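Local structure of extracellular sialidase/neuraminidase, putative (Aspergillus fumigatus, 2XZJ) at residues Arg39-Val44 with Arg368-Arg373; Ser224-Glu229 with Arg242-Ser247; Ala275-Val280 with Gly336-Met341. The protein probably cleaves terminal sialic acids, notably the deaminated sialic acid KDN, from glycoconjugates as a secreted six-bladed beta-propeller sialidase. All coordinates share one frame; numbering follows the deposited sequence.

All three contacts border the pocket that holds KFN, the unsaturated KDN analogue, at the centre of the propeller. Contact 1 and contact 2 lie on different sides of it, their centres about 21 Å apart and their nearest atoms about 6 Å apart, and each sends an arginine, R39 or R245, to the ligand carboxylate. Contact 3 bridges them. Its Y338 OH lies 2.6 Å from E229 OE2 of contact 2, a probable hydrogen bond, and its S340 OG lies 2.9 Å from V43 N of contact 1, again a probable bond. Centre to centre, contact 3 is about 10 Å from contact 1 and about 13 Å from contact 2.

Contact 1. Residues Arg39-Val44 with Arg368-Arg373; sequences RIPAVV and RAIIWR. With KFN (2,6-anhydro-3-deoxy-D-glycero-D-galacto-non-2-enonic acid), chain E.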
loop_
_atom_site.group_PDB
_atom_site.type_symbol
_atom_site.label_atom_id
_atom_site.label_comp_id
_atom_site.label_asym_id
_atom_site.label_seq_id
_atom_site.Cartn_x
_atom_site.Cartn_y
_atom_site.Cartn_z
ATOM N N ARG A 39 -4.440 9.743 0.447
ATOM C CA ARG A 39 -3.522 9.081 -0.479
ATOM C C ARG A 39 -2.806 7.913 0.223
ATOM O O ARG A 39 -2.943 7.699 1.442
ATOM C CB ARG A 39 -2.471 10.050 -1.044
ATOM C CG ARG A 39 -2.975 11.109 -2.018
ATOM C CD ARG A 39 -1.855 11.594 -2.908
ATOM N NE ARG A 39 -1.261 10.439 -3.581
ATOM C CZ ARG A 39 -0.012 10.350 -4.000
ATOM N NH1 ARG A 39 0.838 11.368 -3.859
ATOM N NH2 ARG A 39 0.389 9.218 -4.572
ATOM N N ILE A 40 -2.063 7.145 -0.570
ATOM C CA ILE A 40 -1.165 6.125 -0.026
ATOM C C ILE A 40 -1.933 5.048 0.783
ATOM O O ILE A 40 -1.804 4.958 2.024
ATOM C CB ILE A 40 0.035 6.774 0.787
ATOM C CG1 ILE A 40 0.552 8.074 0.147
ATOM C CG2 ILE A 40 1.179 5.783 0.986
ATOM C CD1 ILE A 40 0.960 7.983 -1.343
ATOM N N PRO A 41 -2.753 4.231 0.082
ATOM C CA PRO A 41 -3.538 3.172 0.721
ATOM C C PRO A 41 -2.738 1.939 1.163
ATOM O O PRO A 41 -1.673 1.626 0.613
ATOM C CB PRO A 41 -4.515 2.755 -0.406
ATOM C CG PRO A 41 -3.716 3.038 -1.674
ATOM C CD PRO A 41 -3.110 4.366 -1.352
ATOM N N ALA A 42 -3.271 1.237 2.156
ATOM C CA ALA A 42 -2.754 -0.072 2.543
ATOM C C ALA A 42 -3.906 -0.862 3.143
ATOM O O ALA A 42 -4.692 -0.327 3.940
ATOM C CB ALA A 42 -1.648 0.077 3.552
ATOM N N VAL A 43 -3.996 -2.133 2.798
ATOM C CA VAL A 43 -5.098 -2.955 3.305
ATOM C C VAL A 43 -4.649 -4.362 3.666
ATOM O O VAL A 43 -3.876 -4.984 2.927
ATOM C CB VAL A 43 -6.307 -2.967 2.321
ATOM C CG1 VAL A 43 -5.954 -3.659 0.957
ATOM C CG2 VAL A 43 -7.554 -3.601 2.976
ATOM N N VAL A 44 -5.135 -4.854 4.809
ATOM C CA VAL A 44 -4.918 -6.237 5.198
ATOM C C VAL A 44 -6.205 -6.850 5.774
ATOM O O VAL A 44 -7.013 -6.152 6.382
ATOM C CB VAL A 44 -3.797 -6.365 6.278
ATOM C CG1 VAL A 44 -2.421 -6.086 5.691
ATOM C CG2 VAL A 44 -4.054 -5.418 7.443
ATOM N N ARG A 368 -7.859 14.329 -3.611
ATOM C CA ARG A 368 -7.564 12.905 -3.809
ATOM C C ARG A 368 -8.428 12.039 -2.903
ATOM O O ARG A 368 -8.525 12.287 -1.698
ATOM C CB ARG A 368 -6.108 12.617 -3.522
ATOM C CG ARG A 368 -5.109 13.547 -4.189
ATOM C CD ARG A 368 -5.274 13.540 -5.714
ATOM N NE ARG A 368 -4.216 14.286 -6.392
ATOM C CZ ARG A 368 -2.991 13.822 -6.601
ATOM N NH1 ARG A 368 -2.647 12.611 -6.161
ATOM N NH2 ARG A 368 -2.104 14.566 -7.238
ATOM N N ALA A 369 -9.009 11.000 -3.503
ATOM C CA ALA A 369 -9.955 10.097 -2.849
ATOM C C ALA A 369 -9.417 8.676 -2.978
ATOM O O ALA A 369 -8.538 8.435 -3.802
ATOM C CB ALA A 369 -11.300 10.191 -3.535
ATOM N N ILE A 370 -9.933 7.740 -2.172
ATOM C CA ILE A 370 -9.515 6.335 -2.296
ATOM C C ILE A 370 -10.709 5.399 -2.511
ATOM O O ILE A 370 -11.664 5.396 -1.724
ATOM C CB ILE A 370 -8.669 5.876 -1.094
ATOM C CG1 ILE A 370 -7.393 6.708 -1.020
ATOM C CG2 ILE A 370 -8.326 4.370 -1.182
ATOM C CD1 ILE A 370 -6.488 6.369 0.156
ATOM N N ILE A 371 -10.613 4.604 -3.571
ATOM C CA ILE A 371 -11.656 3.668 -3.970
ATOM C C ILE A 371 -11.423 2.318 -3.342
ATOM O O ILE A 371 -10.288 1.860 -3.269
ATOM C CB ILE A 371 -11.679 3.487 -5.528
ATOM C CG1 ILE A 371 -11.753 4.836 -6.241
ATOM C CG2 ILE A 371 -12.781 2.509 -5.969
ATOM C CD1 ILE A 371 -12.724 5.811 -5.626
ATOM N N TRP A 372 -12.514 1.683 -2.912
ATOM C CA TRP A 372 -12.489 0.289 -2.487
ATOM C C TRP A 372 -13.194 -0.562 -3.525
ATOM O O TRP A 372 -14.280 -0.227 -3.977
ATOM C CB TRP A 372 -13.165 0.138 -1.134
ATOM C CG TRP A 372 -13.485 -1.258 -0.673
ATOM C CD1 TRP A 372 -14.729 -1.783 -0.489
ATOM C CD2 TRP A 372 -12.559 -2.267 -0.255
ATOM N NE1 TRP A 372 -14.642 -3.062 0.006
ATOM C CE2 TRP A 372 -13.319 -3.389 0.153
ATOM C CE3 TRP A 372 -11.161 -2.337 -0.197
ATOM C CZ2 TRP A 372 -12.729 -4.574 0.615
ATOM C CZ3 TRP A 372 -10.569 -3.518 0.258
ATOM C CH2 TRP A 372 -11.355 -4.614 0.674
ATOM N N ARG A 373 -12.553 -1.673 -3.891
ATOM C CA ARG A 373 -13.037 -2.509 -4.955
ATOM C C ARG A 373 -13.029 -3.914 -4.432
ATOM O O ARG A 373 -12.167 -4.279 -3.629
ATOM C CB ARG A 373 -12.099 -2.440 -6.167
ATOM C CG ARG A 373 -12.173 -1.133 -6.968
ATOM C CD ARG A 373 -11.360 -1.207 -8.260
ATOM N NE ARG A 373 -11.726 -0.095 -9.123
ATOM C CZ ARG A 373 -12.752 -0.107 -9.964
ATOM N NH1 ARG A 373 -13.512 -1.196 -10.082
ATOM N NH2 ARG A 373 -13.023 0.979 -10.679
HETATM C C1 KFN E . 4.149 9.923 -5.552
HETATM C C3 KFN E . 4.031 9.788 -3.043
HETATM C C4 KFN E . 4.689 9.600 -1.657
HETATM C C5 KFN E . 6.212 9.901 -1.725
HETATM C C6 KFN E . 6.839 9.219 -2.968
HETATM C C7 KFN E . 8.349 9.524 -3.175
HETATM C C8 KFN E . 8.998 8.655 -4.265
HETATM C C9 KFN E . 10.381 9.179 -4.616
HETATM O O5 KFN E . 6.902 9.471 -0.532
HETATM O O1B KFN E . 2.908 10.026 -5.563
HETATM O O1A KFN E . 4.896 9.889 -6.571
HETATM O O4 KFN E . 3.979 10.410 -0.696
HETATM O O6 KFN E . 6.166 9.652 -4.201
HETATM C C2 KFN E . 4.808 9.779 -4.206
HETATM O O7 KFN E . 8.488 10.879 -3.599
HETATM O O8 KFN E . 9.105 7.298 -3.844
HETATM O O9 KFN E . 11.271 9.024 -3.494
#
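Two neighbouring blades of the beta-propeller meet here at the carboxylate-binding end of the sialidase site: strand 37-45 edges one sheet, and strand 368-375 belongs to the adjacent blade, which also takes in strand 12-18. The segments run nearly parallel, 21° apart with axes 7.7 Å from each other; their backbones stay apart, although F38, just before, pairs with R368, and side chains fill the gap. R39 and R368 lie side by side, pointing the same way. R368 NH1 sits over one face of the R39 guanidinium, 3.6 Å from R39 NE, while the KFN carboxylate takes the edge. There NH2 and NH1 of R39 both grip O1B of KFN, at 2.8 and 3.0 Å. A bend at chi3 (56°) helps turn this head toward the ligand, E354 fixes its rotation by a salt bridge to NE, I40 CD1 lies over a face, and Y338 adds a cation-pi contact. Apolar side chains suit the buried interface: I370 CD1 reaches P41 CB at 4.2 Å, and V43 CG2 meets W372 CZ3 at 4.1 Å. W372 NE1 is bonded to the G82 carbonyl. Sialidases characteristically hold the substrate carboxylate in such an arginine cluster, here completed by R245 and R302.

Contact 2. Residues Ser224-Glu229 with Arg242-Ser247; sequences SGAGAE and RNDRPS. With KFN (2,6-anhydro-3-deoxy-D-glycero-D-galacto-non-2-enonic acid), chain E.
The R245 guanidinium has C8 of KFN over one face and, at its edge, both the ligand carboxylate and OE1 of E229; the R242 guanidinium turns its edge to the carboxylate of D244. Bonds from E229 to R245 and from G227 to D244 tie the loop before strand 232-234 of the propeller to the end of strand 240-244, beside the sialidase pocket, with R242 positioning D244. R245 NH1 and NH2 each donate to O1A of KFN at 3.2 Å, a reach that suits a long arginine whose chain runs extended from CG to NE. E229 lies alongside it, pointing the same way, with the carboxylate and guanidinium planes 81° apart. R245 NH1 comes to OE1 53° out of the carboxylate plane, 3.0 Å away, in a salt bridge. The other oxygen, OE2, is hydrogen-bonded to the Y338 hydroxyl and lies 3.4 Å from C6 of KFN. This is consistent with the Tyr/Glu pair of other sialidases, in which the tyrosine is the nucleophile and the glutamate assists it; the same role is probable here.

Away from the ligand, R242 grips D244 side-on, NE to OD1 and NH2 to OD2, each at 2.8 Å. Bends at chi2 and chi3 fold the arginine back onto its near neighbour; its NH1 bonds N206 OD1 and the R205 carbonyl, and NH2 the A202 carbonyl. OD2 also accepts from G227 N through its anti lone pair, so OD2 has two donors and the carboxylate three. G227 suits the place because R245 O and D244 CB leave its CA little room for a CB. R245 N bonds E229 O next to the pocket, and one water bridges the segments, accepting from E229 N at 3.0 Å and donating to R245 O at 2.9 Å.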
loop_
_atom_site.group_PDB
_atom_site.type_symbol
_atom_site.label_atom_id
_atom_site.label_comp_id
_atom_site.label_asym_id
_atom_site.label_seq_id
_atom_site.Cartn_x
_atom_site.Cartn_y
_atom_site.Cartn_z
ATOM N N SER A 224 20.921 -4.699 -3.040
ATOM C CA SER A 224 21.625 -3.934 -4.056
ATOM C C SER A 224 20.709 -3.604 -5.238
ATOM O O SER A 224 20.133 -4.495 -5.864
ATOM C CB SER A 224 22.866 -4.707 -4.518
ATOM O OG SER A 224 23.754 -4.873 -3.431
ATOM N N GLY A 225 20.539 -2.313 -5.506
ATOM C CA GLY A 225 19.798 -1.861 -6.670
ATOM C C GLY A 225 18.292 -1.818 -6.507
ATOM O O GLY A 225 17.571 -1.669 -7.489
ATOM N N ALA A 226 17.814 -1.969 -5.277
ATOM C CA ALA A 226 16.390 -1.835 -4.973
ATOM C C ALA A 226 15.860 -0.405 -5.110
ATOM O O ALA A 226 16.625 0.576 -5.127
ATOM C CB ALA A 226 16.080 -2.377 -3.557
ATOM N N GLY A 227 14.538 -0.300 -5.178
ATOM C CA GLY A 227 13.870 0.995 -5.233
ATOM C C GLY A 227 13.643 1.614 -3.869
ATOM O O GLY A 227 13.971 1.026 -2.831
ATOM N N ALA A 228 13.068 2.813 -3.884
ATOM C CA ALA A 228 12.561 3.457 -2.657
ATOM C C ALA A 228 11.225 2.839 -2.210
ATOM O O ALA A 228 11.008 2.621 -1.014
ATOM C CB ALA A 228 12.401 4.964 -2.889
ATOM N N GLU A 229 10.334 2.574 -3.173
ATOM C CA GLU A 229 9.016 1.992 -2.867
ATOM C C GLU A 229 8.909 0.564 -3.390
ATOM O O GLU A 229 8.708 0.340 -4.581
ATOM C CB GLU A 229 7.891 2.866 -3.422
ATOM C CG GLU A 229 7.782 4.223 -2.738
ATOM C CD GLU A 229 6.605 5.035 -3.262
ATOM O OE1 GLU A 229 6.122 4.753 -4.386
ATOM O OE2 GLU A 229 6.144 5.931 -2.533
ATOM N N ARG A 242 10.900 -9.311 -5.025
ATOM C CA ARG A 242 10.729 -7.865 -4.904
ATOM C C ARG A 242 10.295 -7.313 -6.270
ATOM O O ARG A 242 10.856 -7.663 -7.331
ATOM C CB ARG A 242 12.009 -7.142 -4.477
ATOM C CG ARG A 242 12.392 -7.200 -3.014
ATOM C CD ARG A 242 11.632 -6.180 -2.134
ATOM N NE ARG A 242 11.886 -4.781 -2.505
ATOM C CZ ARG A 242 12.282 -3.835 -1.662
ATOM N NH1 ARG A 242 12.474 -4.112 -0.384
ATOM N NH2 ARG A 242 12.472 -2.590 -2.108
ATOM N N ASN A 243 9.288 -6.453 -6.235
ATOM C CA ASN A 243 8.810 -5.796 -7.431
ATOM C C ASN A 243 8.616 -4.338 -7.061
ATOM O O ASN A 243 7.641 -3.943 -6.404
ATOM C CB ASN A 243 7.536 -6.487 -7.956
ATOM C CG ASN A 243 6.953 -5.812 -9.188
ATOM O OD1 ASN A 243 6.857 -4.585 -9.260
ATOM N ND2 ASN A 243 6.540 -6.617 -10.154
ATOM N N ASP A 244 9.585 -3.548 -7.485
ATOM C CA ASP A 244 9.776 -2.195 -6.990
ATOM C C ASP A 244 9.428 -1.147 -8.029
ATOM O O ASP A 244 9.523 -1.391 -9.229
ATOM C CB ASP A 244 11.242 -2.010 -6.639
ATOM C CG ASP A 244 11.641 -2.712 -5.363
ATOM O OD1 ASP A 244 10.917 -3.642 -4.905
ATOM O OD2 ASP A 244 12.705 -2.311 -4.848
ATOM N N ARG A 245 9.061 0.036 -7.547
ATOM C CA ARG A 245 8.848 1.203 -8.419
ATOM C C ARG A 245 10.170 1.608 -9.071
ATOM O O ARG A 245 11.193 1.673 -8.389
ATOM C CB ARG A 245 8.313 2.356 -7.557
ATOM C CG ARG A 245 8.212 3.700 -8.244
ATOM C CD ARG A 245 7.623 4.704 -7.272
ATOM N NE ARG A 245 7.883 6.074 -7.685
ATOM C CZ ARG A 245 7.205 7.125 -7.234
ATOM N NH1 ARG A 245 6.213 6.957 -6.358
ATOM N NH2 ARG A 245 7.519 8.341 -7.666
ATOM N N PRO A 246 10.165 1.888 -10.390
ATOM C CA PRO A 246 11.440 2.316 -10.971
ATOM C C PRO A 246 11.800 3.764 -10.637
ATOM O O PRO A 246 10.908 4.579 -10.333
ATOM C CB PRO A 246 11.214 2.143 -12.475
ATOM C CG PRO A 246 9.706 2.343 -12.645
ATOM C CD PRO A 246 9.096 1.758 -11.406
ATOM N N SER A 247 13.096 4.077 -10.678
ATOM C CA SER A 247 13.550 5.453 -10.428
ATOM C C SER A 247 13.063 6.427 -11.502
ATOM O O SER A 247 12.775 7.581 -11.210
ATOM C CB SER A 247 15.072 5.548 -10.188
ATOM O OG SER A 247 15.851 5.117 -11.297
HETATM C C1 KFN E . 4.149 9.923 -5.552
HETATM C C3 KFN E . 4.031 9.788 -3.043
HETATM C C4 KFN E . 4.689 9.600 -1.657
HETATM C C5 KFN E . 6.212 9.901 -1.725
HETATM C C6 KFN E . 6.839 9.219 -2.968
HETATM C C7 KFN E . 8.349 9.524 -3.175
HETATM C C8 KFN E . 8.998 8.655 -4.265
HETATM C C9 KFN E . 10.381 9.179 -4.616
HETATM O O5 KFN E . 6.902 9.471 -0.532
HETATM O O1B KFN E . 2.908 10.026 -5.563
HETATM O O1A KFN E . 4.896 9.889 -6.571
HETATM O O4 KFN E . 3.979 10.410 -0.696
HETATM O O6 KFN E . 6.166 9.652 -4.201
HETATM C C2 KFN E . 4.808 9.779 -4.206
HETATM O O7 KFN E . 8.488 10.879 -3.599
HETATM O O8 KFN E . 9.105 7.298 -3.844
HETATM O O9 KFN E . 11.271 9.024 -3.494
HETATM O O HOH W 1 11.066 3.340 -6.025
#

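Contact 3. Residues Ala275-Val280 with Gly336-Met341; sequences ACQGSV and GGYSSM. With KFN (2,6-anhydro-3-deoxy-D-glycero-D-galacto-non-2-enonic acid), chain E.
The aromatic contacts at this inter-blade seam centre on Y338, where Q277 lays its CB over the middle of the ring in a CH-pi contact, 3.3 Å from the centroid. Its amide plane is only 8° from that of the ring. C276 SG approaches the same ring obliquely, 3.6 Å from Y338 CD1, as a sulfur-aromatic contact.

Among the hydrogen bonds, the Q277 amide works in both directions. OE1 accepts from S339 N at 2.8 Å, and NE2 donates to S339 O at 2.8 Å, almost in its own amide plane. Glutamine suits this place because one side chain offers both a donor and an acceptor to the strand backbone; a bend at chi2 (-90°) turns the amide to S339, and NE2 also reaches the carbonyl of P187. Farther along, S279 OG donates to S339 OG at 2.9 Å, two small hydroxyls that fit closely packed strands. M341 CE packs against S279 OG at 3.5 Å.

Water completes the seam: one molecule donates to Q277 O and G337 O and accepts from S339 OG. G337 sits where the chain turns a corner, with backbone angles that leave no room for a CB beside the carbonyl before it. Y338, hydrogen-bonded to E229, has its hydroxyl end at the ligand site, consistent with the catalytic tyrosine of sialidases in the centre of a six-bladed propeller.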
loop_
_atom_site.group_PDB
_atom_site.type_symbol
_atom_site.label_atom_id
_atom_site.label_comp_id
_atom_site.label_asym_id
_atom_site.label_seq_id
_atom_site.Cartn_x
_atom_site.Cartn_y
_atom_site.Cartn_z
ATOM N N ALA A 275 6.509 5.159 -13.076
ATOM C CA ALA A 275 7.167 5.600 -11.830
ATOM C C ALA A 275 6.089 5.888 -10.781
ATOM O O ALA A 275 5.838 7.030 -10.396
ATOM C CB ALA A 275 8.080 6.818 -12.049
ATOM N N CYS A 276 5.425 4.823 -10.355
ATOM C CA CYS A 276 4.410 4.913 -9.319
ATOM C C CYS A 276 4.481 3.649 -8.460
ATOM O O CYS A 276 5.071 2.657 -8.876
ATOM C CB CYS A 276 3.040 5.062 -9.989
ATOM S SG CYS A 276 1.572 5.248 -8.897
ATOM N N GLN A 277 3.910 3.691 -7.254
ATOM C CA GLN A 277 3.779 2.482 -6.425
ATOM C C GLN A 277 2.809 1.470 -7.079
ATOM O O GLN A 277 1.955 1.832 -7.937
ATOM C CB GLN A 277 3.368 2.915 -4.998
ATOM C CG GLN A 277 3.092 1.817 -3.964
ATOM C CD GLN A 277 1.624 1.358 -3.935
ATOM O OE1 GLN A 277 0.883 1.559 -4.883
ATOM N NE2 GLN A 277 1.213 0.740 -2.826
ATOM N N GLY A 278 2.978 0.195 -6.715
ATOM C CA GLY A 278 2.091 -0.883 -7.153
ATOM C C GLY A 278 1.870 -1.826 -5.969
ATOM O O GLY A 278 2.408 -1.594 -4.879
ATOM N N SER A 279 1.092 -2.876 -6.191
ATOM C CA SER A 279 0.845 -3.870 -5.162
ATOM C C SER A 279 0.918 -5.299 -5.732
ATOM O O SER A 279 0.764 -5.511 -6.957
ATOM C CB SER A 279 -0.498 -3.598 -4.472
ATOM O OG SER A 279 -1.570 -3.598 -5.400
ATOM N N VAL A 280 1.184 -6.263 -4.847
ATOM C CA VAL A 280 1.307 -7.687 -5.206
ATOM C C VAL A 280 0.618 -8.538 -4.109
ATOM O O VAL A 280 0.635 -8.164 -2.934
ATOM C CB VAL A 280 2.822 -8.084 -5.468
ATOM C CG1 VAL A 280 3.642 -8.097 -4.164
ATOM C CG2 VAL A 280 2.972 -9.418 -6.222
ATOM N N GLY A 336 -6.801 5.995 -10.380
ATOM C CA GLY A 336 -5.449 5.601 -10.733
ATOM C C GLY A 336 -4.372 6.237 -9.876
ATOM O O GLY A 336 -4.426 7.423 -9.546
ATOM N N GLY A 337 -3.385 5.420 -9.533
ATOM C CA GLY A 337 -2.262 5.799 -8.679
ATOM C C GLY A 337 -1.887 4.581 -7.838
ATOM O O GLY A 337 -2.000 3.440 -8.291
ATOM N N TYR A 338 -1.473 4.839 -6.604
ATOM C CA TYR A 338 -1.116 3.806 -5.610
ATOM C C TYR A 338 -2.269 2.858 -5.333
ATOM O O TYR A 338 -3.441 3.246 -5.444
ATOM C CB TYR A 338 -0.714 4.477 -4.282
ATOM C CG TYR A 338 0.653 5.132 -4.277
ATOM C CD1 TYR A 338 1.092 5.907 -5.355
ATOM C CD2 TYR A 338 1.507 4.983 -3.181
ATOM C CE1 TYR A 338 2.362 6.510 -5.344
ATOM C CE2 TYR A 338 2.764 5.577 -3.161
ATOM C CZ TYR A 338 3.176 6.345 -4.245
ATOM O OH TYR A 338 4.416 6.933 -4.210
ATOM N N SER A 339 -1.931 1.627 -4.930
ATOM C CA SER A 339 -2.914 0.573 -4.707
ATOM C C SER A 339 -2.448 -0.390 -3.616
ATOM O O SER A 339 -1.264 -0.427 -3.307
ATOM C CB SER A 339 -3.156 -0.203 -6.004
ATOM O OG SER A 339 -2.011 -0.932 -6.390
ATOM N N SER A 340 -3.389 -1.165 -3.062
ATOM C CA SER A 340 -3.107 -2.218 -2.080
ATOM C C SER A 340 -4.192 -3.278 -2.232
ATOM O O SER A 340 -5.371 -2.952 -2.438
ATOM C CB SER A 340 -3.093 -1.665 -0.645
ATOM O OG SER A 340 -2.656 -2.628 0.322
ATOM N N MET A 341 -3.783 -4.541 -2.159
ATOM C CA MET A 341 -4.719 -5.678 -2.201
ATOM C C MET A 341 -4.618 -6.621 -0.996
ATOM O O MET A 341 -3.537 -6.839 -0.420
ATOM C CB MET A 341 -4.549 -6.525 -3.471
ATOM C CG MET A 341 -4.728 -5.789 -4.809
ATOM S SD MET A 341 -4.264 -6.836 -6.210
ATOM C CE MET A 341 -2.475 -6.874 -6.037
HETATM C C1 KFN E . 4.149 9.923 -5.552
HETATM C C3 KFN E . 4.031 9.788 -3.043
HETATM C C4 KFN E . 4.689 9.600 -1.657
HETATM C C5 KFN E . 6.212 9.901 -1.725
HETATM C C6 KFN E . 6.839 9.219 -2.968
HETATM C C7 KFN E . 8.349 9.524 -3.175
HETATM C C8 KFN E . 8.998 8.655 -4.265
HETATM C C9 KFN E . 10.381 9.179 -4.616
HETATM O O5 KFN E . 6.902 9.471 -0.532
HETATM O O1B KFN E . 2.908 10.026 -5.563
HETATM O O1A KFN E . 4.896 9.889 -6.571
HETATM O O4 KFN E . 3.979 10.410 -0.696
HETATM O O6 KFN E . 6.166 9.652 -4.201
HETATM C C2 KFN E . 4.808 9.779 -4.206
HETATM O O7 KFN E . 8.488 10.879 -3.599
HETATM O O8 KFN E . 9.105 7.298 -3.844
HETATM O O9 KFN E . 11.271 9.024 -3.494
HETATM O O HOH W 2 -0.662 0.882 -7.998
HETATM O O HOH W 3 -1.404 -6.358 -2.106
#